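Local coordinates for DUF2442 domain-containing protein (Nitrosomonas europaea, PDB 2AUW) that is of unknown function but may bind DNA, at residues B[7-13]-B[24-28]; B[77-81]-B[91-95]. One frame throughout, in Å; residues are numbered along the deposited sequence.

Contact 1. Residues B[7-13]-B[24-28]; sequences FFPKLTA and TTWST
Phe7 brings the edge of its ring, through CE2, to 4.0 Å from Trp26 CZ3, the two side chains crossing at about a right angle where the chain leads into an antiparallel beta hairpin of strands 11-16 and 21-26. One face of the Phe7 ring lies against Pro9 CD, two residues on. Phe8 meets Thr28 CG2 with its ring edge, and its carbonyl is tied to Ser27 OG by a water. Pro9 CB then touches both Trp26 and the Thr28 methyl. At Lys10 the backbone is gripped twice: its N donates to Ser27 OG (2.9 Å), and its O accepts from Ser27 N at 2.8 Å, in the carbonyl plane. The hydroxyl can serve Lys10 N because chi1 of 72° sets OG between Ser27's N and carbonyl carbon. Leu11, with CG anti to its N (179°), lays CD1 over the indole face, 3.8 Å from the centroid of the Trp26 six-membered ring, a CH-pi contact. That indole is steadied by NE1 donating to Thr24 OG1, a hydroxyl that also bonds to Leu32, while Tyr80 packs edge-to-face with it. Replacing Trp26 with an alanine would probably open a gap beneath Leu11 CD1 and beside Pro9, and take from the Phe7 ring edge one of its aromatic neighbours. Thr12 and Ala13 both face Thr25, a classic beta bulge: Thr25 O accepts from Thr12 N at 2.7 Å and from Ala13 N at 3.2 Å, both arriving from the same face of its carbonyl plane. The return bond, Thr25 N to Ala13 O, is 2.7 Å and nearly straight at 171°.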
loop_
_atom_site.group_PDB
_atom_site.type_symbol
_atom_site.label_atom_id
_atom_site.label_comp_id
_atom_site.label_asym_id
_atom_site.label_seq_id
_atom_site.Cartn_x
_atom_site.Cartn_y
_atom_site.Cartn_z
ATOM N N PHE B 7 8.312 -6.947 -2.237
ATOM C CA PHE B 7 9.726 -6.745 -1.928
ATOM C C PHE B 7 10.144 -5.357 -2.434
ATOM O O PHE B 7 10.137 -5.035 -3.650
ATOM C CB PHE B 7 10.587 -7.895 -2.505
ATOM C CG PHE B 7 12.075 -7.768 -2.223
ATOM C CD1 PHE B 7 12.596 -8.006 -0.948
ATOM C CD2 PHE B 7 12.957 -7.433 -3.253
ATOM C CE1 PHE B 7 13.986 -7.869 -0.697
ATOM C CE2 PHE B 7 14.347 -7.310 -3.014
ATOM C CZ PHE B 7 14.856 -7.533 -1.723
ATOM N N PHE B 8 10.468 -4.515 -1.478
ATOM C CA PHE B 8 10.709 -3.103 -1.760
ATOM C C PHE B 8 11.995 -2.873 -2.616
ATOM O O PHE B 8 11.919 -2.284 -3.693
ATOM C CB PHE B 8 10.672 -2.260 -0.460
ATOM C CG PHE B 8 11.144 -0.827 -0.661
ATOM C CD1 PHE B 8 10.281 0.132 -1.210
ATOM C CD2 PHE B 8 12.460 -0.461 -0.370
ATOM C CE1 PHE B 8 10.716 1.455 -1.445
ATOM C CE2 PHE B 8 12.915 0.844 -0.587
ATOM C CZ PHE B 8 12.033 1.818 -1.125
ATOM N N PRO B 9 13.157 -3.394 -2.190
ATOM C CA PRO B 9 14.377 -3.089 -2.988
ATOM C C PRO B 9 14.355 -3.577 -4.444
ATOM O O PRO B 9 13.795 -4.644 -4.764
ATOM C CB PRO B 9 15.496 -3.820 -2.214
ATOM C CG PRO B 9 14.947 -4.005 -0.852
ATOM C CD PRO B 9 13.483 -4.260 -1.043
ATOM N N LYS B 10 14.946 -2.787 -5.339
ATOM C CA LYS B 10 15.119 -3.198 -6.730
ATOM C C LYS B 10 16.593 -3.509 -6.930
ATOM O O LYS B 10 17.440 -2.794 -6.429
ATOM C CB LYS B 10 14.728 -2.065 -7.705
ATOM C CG LYS B 10 13.250 -1.680 -7.647
ATOM C CD LYS B 10 13.043 -0.255 -8.211
ATOM C CE LYS B 10 11.746 0.371 -7.711
ATOM N NZ LYS B 10 10.581 0.084 -8.606
ATOM N N LEU B 11 16.871 -4.599 -7.620
ATOM C CA LEU B 11 18.234 -4.963 -7.989
ATOM C C LEU B 11 18.624 -4.125 -9.190
ATOM O O LEU B 11 18.061 -4.278 -10.279
ATOM C CB LEU B 11 18.325 -6.457 -8.345
ATOM C CG LEU B 11 19.698 -6.974 -8.777
ATOM C CD1 LEU B 11 20.749 -6.740 -7.652
ATOM C CD2 LEU B 11 19.667 -8.423 -9.226
ATOM N N THR B 12 19.611 -3.263 -8.981
ATOM C CA THR B 12 20.029 -2.311 -10.015
ATOM C C THR B 12 21.375 -2.609 -10.661
ATOM O O THR B 12 21.697 -2.002 -11.684
ATOM C CB THR B 12 20.043 -0.863 -9.461
ATOM O OG1 THR B 12 20.991 -0.759 -8.383
ATOM C CG2 THR B 12 18.693 -0.481 -8.916
ATOM N N ALA B 13 22.174 -3.525 -10.081
ATOM C CA ALA B 13 23.410 -3.986 -10.708
ATOM C C ALA B 13 23.857 -5.264 -10.021
ATOM O O ALA B 13 23.723 -5.389 -8.797
ATOM C CB ALA B 13 24.535 -2.918 -10.569
ATOM N N THR B 24 26.216 -6.799 -5.390
ATOM C CA THR B 24 24.835 -6.467 -5.812
ATOM C C THR B 24 24.565 -5.034 -5.398
ATOM O O THR B 24 24.891 -4.656 -4.288
ATOM C CB THR B 24 23.780 -7.416 -5.179
ATOM O OG1 THR B 24 23.945 -7.431 -3.748
ATOM C CG2 THR B 24 23.963 -8.839 -5.732
ATOM N N THR B 25 23.981 -4.257 -6.306
ATOM C CA THR B 25 23.606 -2.864 -6.014
ATOM C C THR B 25 22.081 -2.750 -6.108
ATOM O O THR B 25 21.452 -3.327 -7.004
ATOM C CB THR B 25 24.272 -1.869 -7.008
ATOM O OG1 THR B 25 25.694 -2.108 -7.040
ATOM C CG2 THR B 25 24.005 -0.438 -6.573
ATOM N N TRP B 26 21.518 -1.986 -5.196
ATOM C CA TRP B 26 20.081 -1.933 -4.992
ATOM C C TRP B 26 19.564 -0.488 -5.039
ATOM O O TRP B 26 20.297 0.429 -4.731
ATOM C CB TRP B 26 19.720 -2.595 -3.654
ATOM C CG TRP B 26 20.294 -4.013 -3.553
ATOM C CD1 TRP B 26 21.563 -4.356 -3.155
ATOM C CD2 TRP B 26 19.632 -5.238 -3.900
ATOM N NE1 TRP B 26 21.735 -5.732 -3.224
ATOM C CE2 TRP B 26 20.567 -6.298 -3.685
ATOM C CE3 TRP B 26 18.338 -5.554 -4.364
ATOM C CZ2 TRP B 26 20.239 -7.652 -3.906
ATOM C CZ3 TRP B 26 18.005 -6.916 -4.586
ATOM C CH2 TRP B 26 18.962 -7.942 -4.347
ATOM N N SER B 27 18.285 -0.331 -5.389
ATOM C CA SER B 27 17.583 0.962 -5.340
ATOM C C SER B 27 17.537 1.634 -3.959
ATOM O O SER B 27 17.121 2.814 -3.851
ATOM C CB SER B 27 16.153 0.767 -5.845
ATOM O OG SER B 27 15.420 0.041 -4.871
ATOM N N THR B 28 17.953 0.918 -2.910
ATOM C CA THR B 28 18.070 1.463 -1.556
ATOM C C THR B 28 19.366 2.245 -1.357
ATOM O O THR B 28 19.576 2.833 -0.288
ATOM C CB THR B 28 18.112 0.340 -0.515
ATOM O OG1 THR B 28 19.165 -0.553 -0.896
ATOM C CG2 THR B 28 16.754 -0.441 -0.455
HETATM O O HOH W 1 12.985 0.287 -4.534
HETATM O O HOH W 2 20.712 1.815 -7.289
HETATM O O HOH W 3 26.769 -4.386 -8.116
#

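Contact 2. Residues B[77-81]-B[91-95]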
loop_
_atom_site.group_PDB
_atom_site.type_symbol
_atom_site.label_atom_id
_atom_site.label_comp_id
_atom_site.label_asym_id
_atom_site.label_seq_id
_atom_site.Cartn_x
_atom_site.Cartn_y
_atom_site.Cartn_z
ATOM N N ASP B 77 14.919 -11.243 -4.332
ATOM C CA ASP B 77 14.554 -11.150 -2.923
ATOM C C ASP B 77 15.357 -12.148 -2.080
ATOM O O ASP B 77 15.791 -11.816 -0.967
ATOM C CB ASP B 77 13.031 -11.291 -2.705
ATOM C CG ASP B 77 12.445 -12.595 -3.291
ATOM O OD1 ASP B 77 12.864 -13.032 -4.382
ATOM O OD2 ASP B 77 11.580 -13.199 -2.626
ATOM N N ASN B 78 15.501 -13.381 -2.576
ATOM C CA ASN B 78 16.332 -14.376 -1.871
ATOM C C ASN B 78 17.786 -13.919 -1.831
ATOM O O ASN B 78 18.440 -14.024 -0.812
ATOM C CB ASN B 78 16.236 -15.750 -2.550
ATOM C CG ASN B 78 14.799 -16.188 -2.747
ATOM O OD1 ASN B 78 13.987 -16.131 -1.830
ATOM N ND2 ASN B 78 14.465 -16.553 -3.969
ATOM N N VAL B 79 18.295 -13.411 -2.954
ATOM C CA VAL B 79 19.709 -12.953 -2.977
ATOM C C VAL B 79 19.951 -11.853 -1.958
ATOM O O VAL B 79 20.928 -11.877 -1.217
ATOM C CB VAL B 79 20.181 -12.511 -4.376
ATOM C CG1 VAL B 79 21.589 -11.891 -4.254
ATOM C CG2 VAL B 79 20.214 -13.732 -5.313
ATOM N N TYR B 80 19.012 -10.896 -1.897
ATOM C CA TYR B 80 19.083 -9.842 -0.877
ATOM C C TYR B 80 19.136 -10.424 0.554
ATOM O O TYR B 80 20.010 -10.062 1.369
ATOM C CB TYR B 80 17.886 -8.891 -1.080
ATOM C CG TYR B 80 17.942 -7.631 -0.293
ATOM C CD1 TYR B 80 18.598 -6.487 -0.808
ATOM C CD2 TYR B 80 17.323 -7.541 0.943
ATOM C CE1 TYR B 80 18.632 -5.304 -0.093
ATOM C CE2 TYR B 80 17.370 -6.360 1.679
ATOM C CZ TYR B 80 18.028 -5.248 1.145
ATOM O OH TYR B 80 18.028 -4.101 1.892
ATOM N N ALA B 81 18.198 -11.328 0.861
ATOM C CA ALA B 81 18.174 -12.015 2.167
ATOM C C ALA B 81 19.505 -12.710 2.506
ATOM O O ALA B 81 19.992 -12.597 3.650
ATOM C CB ALA B 81 17.043 -13.029 2.215
ATOM N N SER B 91 17.434 -10.901 8.125
ATOM C CA SER B 91 16.789 -10.675 6.841
ATOM C C SER B 91 15.282 -10.564 6.992
ATOM O O SER B 91 14.688 -11.047 7.973
ATOM C CB SER B 91 17.108 -11.801 5.822
ATOM O OG SER B 91 16.600 -13.025 6.369
ATOM N N HIS B 92 14.660 -9.954 5.984
ATOM C CA HIS B 92 13.200 -9.958 5.872
ATOM C C HIS B 92 12.602 -11.380 5.760
ATOM O O HIS B 92 11.457 -11.593 6.162
ATOM C CB HIS B 92 12.764 -9.111 4.661
ATOM C CG HIS B 92 13.012 -9.775 3.348
ATOM N ND1 HIS B 92 14.261 -9.841 2.775
ATOM C CD2 HIS B 92 12.166 -10.402 2.492
ATOM C CE1 HIS B 92 14.179 -10.491 1.626
ATOM N NE2 HIS B 92 12.916 -10.843 1.433
ATOM N N GLU B 93 13.367 -12.324 5.204
ATOM C CA GLU B 93 12.941 -13.743 5.140
ATOM C C GLU B 93 12.905 -14.416 6.495
ATOM O O GLU B 93 11.962 -15.133 6.789
ATOM C CB GLU B 93 13.807 -14.549 4.170
ATOM C CG GLU B 93 13.591 -14.141 2.734
ATOM C CD GLU B 93 14.299 -15.037 1.733
ATOM O OE1 GLU B 93 15.044 -15.948 2.118
ATOM O OE2 GLU B 93 14.110 -14.813 0.543
HETATM N N MSE B 94 13.900 -14.162 7.336
HETATM C CA MSE B 94 13.884 -14.665 8.716
HETATM C C MSE B 94 12.638 -14.155 9.443
HETATM O O MSE B 94 11.940 -14.907 10.140
HETATM C CB MSE B 94 15.172 -14.237 9.450
HETATM C CG MSE B 94 16.393 -15.057 9.054
HETATM SE SE MSE B 94 18.021 -14.220 9.659
HETATM C CE MSE B 94 17.749 -14.348 11.593
ATOM N N PHE B 95 12.334 -12.878 9.234
ATOM C CA PHE B 95 11.181 -12.224 9.838
ATOM C C PHE B 95 9.867 -12.789 9.277
ATOM O O PHE B 95 8.939 -13.113 10.041
ATOM C CB PHE B 95 11.260 -10.701 9.604
ATOM C CG PHE B 95 10.197 -9.910 10.332
ATOM C CD1 PHE B 95 10.340 -9.624 11.700
ATOM C CD2 PHE B 95 9.061 -9.452 9.659
ATOM C CE1 PHE B 95 9.374 -8.895 12.413
ATOM C CE2 PHE B 95 8.068 -8.709 10.351
ATOM C CZ PHE B 95 8.237 -8.424 11.741
HETATM O O HOH W 4 12.078 -13.133 -0.183
#
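A chi1 of 74° places the His92 imidazole between its own backbone N and carbonyl carbon and swings it across to helix 76-86, whereas Glu93 has CG anti to its carbonyl carbon (-68°) and runs out extended to the same helix. The two side chains meet on the way, Glu93 CG lying over one face of the imidazole, offset toward its rim. The ring comes in edge first: CE1 lies 3.3 Å from Asp77 O, which sits in the ring plane and also accepts the helical bond from Ala81 N. On its Tyr80 side, ND1 approaches the edge of the phenol ring, 4.2 Å from CD2. The small Ala81 side chain sits where the two backbones come closest, its CB 3.4 Å from Glu93 CD and 3.8 Å from Ser91 CB. Asp77 and Glu93 would repel if both are charged, OD2 and OE2 being 4.4 Å apart, but one water lies among them. It donates to Asp77 OD2 and to Glu93 OE2 (2.7 Å), and also bonds His92 NE2 at 2.9 Å, so three side chains share one bridge that probably eases the like-charge contact. Behind this seam, Ser91 OG accepts from the backbone N of Met94, a selenomethionine, at 3.1 Å and 163°, and Glu85, farther along helix 76-86, bonds to the same hydroxyl. Together these features describe the packing of two helices consecutive in the chain, joined by a short connection, in which a serine N-cap starts helix 92-101 and its first turn docks against the flank of helix 76-86.

Contact 1 pairs the first two strands of the three-stranded antiparallel sheet, whereas contact 2 joins helix 76-86 to the start of helix 92-101 at the centre of the chain. Both are partly buried, but contact 1 lies about 13 Å from the chain centre and includes exposed residues, which none of those touching in contact 2 are. Contact 1 is held by direct backbone bonds, with waters at the margin, and packing on an indole, against two carboxylates and an imidazole sharing a water in contact 2. The two touch: Phe7 CZ lies 3.4 Å from Tyr80 CB, and Phe7 CE1 is 3.5 Å from His92 CE1, so the Phe7 ring packs against both segments of contact 2, and Trp26 also reaches Tyr80.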